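Variable region-containing chitin-binding protein 3 (Branchiostoma floridae, PDB 1XT5) probably binds chitin and may hydrolyse it, as an immune-type receptor of amphioxus whose first, immunoglobulin V-type domain forms this chain. Local coordinates at residues Gly1-Thr6 against Ala31-Pro36. Numbering follows the deposited sequence.
With SO4 (sulfate ion), chain B.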
# COMPACT_ATOMS: atom_id res chain seq x y z
N GLY A 1 16.60 19.72 3.50
CA GLY A 1 16.63 20.00 2.07
C GLY A 1 16.05 18.90 1.22
O GLY A 1 14.91 18.97 0.78
N GLN A 2 16.86 17.87 0.99
CA GLN A 2 16.43 16.77 0.14
C GLN A 2 15.23 16.07 0.71
O GLN A 2 15.23 15.61 1.88
CB GLN A 2 17.58 15.76 0.00
CG GLN A 2 17.21 14.58 -0.89
CD GLN A 2 16.80 14.97 -2.29
OE1 GLN A 2 17.60 15.55 -3.03
NE2 GLN A 2 15.60 14.60 -2.70
N SER A 3 14.13 15.94 -0.04
CA SER A 3 13.00 15.14 0.37
C SER A 3 13.42 13.66 0.38
O SER A 3 14.05 13.23 -0.59
CB SER A 3 11.90 15.25 -0.68
OG SER A 3 11.45 16.58 -0.95
N ILE A 4 13.11 12.94 1.47
CA ILE A 4 13.48 11.51 1.53
C ILE A 4 12.32 10.70 2.08
O ILE A 4 11.86 10.90 3.19
CB ILE A 4 14.76 11.27 2.36
CG1 ILE A 4 15.93 12.11 1.82
CG2 ILE A 4 15.07 9.79 2.39
CD1 ILE A 4 17.20 11.99 2.60
N MET A 5 11.87 9.75 1.29
CA MET A 5 10.83 8.80 1.68
C MET A 5 11.36 7.60 2.41
O MET A 5 12.32 6.99 1.96
CB MET A 5 10.12 8.33 0.41
CG MET A 5 8.88 7.48 0.71
SD MET A 5 7.52 8.39 1.41
CE MET A 5 6.98 9.31 -0.05
N THR A 6 10.70 7.18 3.49
CA THR A 6 11.06 5.91 4.13
C THR A 6 9.78 5.18 4.50
O THR A 6 8.98 5.71 5.30
CB THR A 6 11.92 6.11 5.37
OG1 THR A 6 13.15 6.74 5.02
CG2 THR A 6 12.27 4.75 6.01
N ALA A 31 10.54 12.95 4.78
CA ALA A 31 11.29 14.06 5.33
C ALA A 31 11.33 15.20 4.31
O ALA A 31 11.57 14.95 3.11
CB ALA A 31 12.70 13.65 5.62
N ASN A 32 11.11 16.42 4.75
CA ASN A 32 11.30 17.62 4.01
C ASN A 32 10.41 17.78 2.77
O ASN A 32 10.78 18.44 1.80
CB ASN A 32 12.79 17.75 3.59
CG ASN A 32 13.69 17.67 4.78
OD1 ASN A 32 13.54 18.39 5.79
ND2 ASN A 32 14.69 16.83 4.63
N ASP A 33 9.21 17.24 2.80
CA ASP A 33 8.24 17.45 1.72
C ASP A 33 6.86 17.31 2.35
O ASP A 33 6.54 16.21 2.84
CB ASP A 33 8.42 16.44 0.60
CG ASP A 33 7.50 16.60 -0.57
OD1 ASP A 33 6.68 17.54 -0.55
OD2 ASP A 33 7.58 15.80 -1.55
N THR A 34 6.12 18.40 2.40
CA THR A 34 4.80 18.37 3.03
C THR A 34 3.70 18.10 2.00
O THR A 34 2.53 18.07 2.38
CB THR A 34 4.48 19.64 3.81
OG1 THR A 34 4.69 20.72 2.87
CG2 THR A 34 5.41 19.72 5.00
N GLN A 35 4.04 17.96 0.72
CA GLN A 35 3.03 17.66 -0.29
C GLN A 35 2.51 16.22 -0.14
O GLN A 35 3.32 15.32 0.22
CB GLN A 35 3.58 17.82 -1.72
CG GLN A 35 3.97 19.26 -1.99
CD GLN A 35 4.31 19.51 -3.44
OE1 GLN A 35 4.92 18.67 -4.10
NE2 GLN A 35 3.87 20.65 -3.95
N PRO A 36 1.23 15.94 -0.33
CA PRO A 36 0.77 14.53 -0.18
C PRO A 36 1.40 13.62 -1.20
O PRO A 36 1.57 13.99 -2.35
CB PRO A 36 -0.74 14.65 -0.40
CG PRO A 36 -0.91 15.94 -1.15
CD PRO A 36 0.18 16.87 -0.73
S SO4 B . 13.21 17.17 -3.92
O1 SO4 B . 13.10 18.39 -4.84
O2 SO4 B . 11.86 16.68 -3.65
O3 SO4 B . 13.91 17.44 -2.74
O4 SO4 B . 13.93 16.15 -4.69
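With CG anti to its carbonyl carbon and beside the backbone N (chi1 -55°), Asn32 extends its amide to the N-terminal loop that leads into strand 4-8, where ND2 donates to Gln2 O at 3.1 Å. The bond is fairly straight and lies close to the Asn32 amide plane, but it meets Gln2 O from above the carbonyl plane. Ser3 has a similar chi1 of -58°, which sets OG beside its own backbone N; both donate to a sulfate ion, probably from the crystallisation liquor, OG to O2 at 2.7 Å and N to O3 almost linearly. OG also rests against Asp33 CB at 3.4 Å. Gln2 curls its amide back so that NE2 reaches Ser3 O on a lone pair as well as sulfate O4. Arg117 and Gln113 also hydrogen-bond the anion, and Gln113 donates to Asp33 OD2. On the other oxygen, OD1 accepts from Gln35 N, closing an Asx turn just past the strand. Next along the chain, Ile4 and Ala31 exchange two backbone hydrogen bonds, Ile4 N to Ala31 O at 3.0 Å and Ala31 N to Ile4 O at 2.9 Å. This antiparallel hydrogen-bonded pair joins edge strand 4-8 to the end of strand 22-31, the A-to-B strand pairing of an immunoglobulin V-type beta-sandwich.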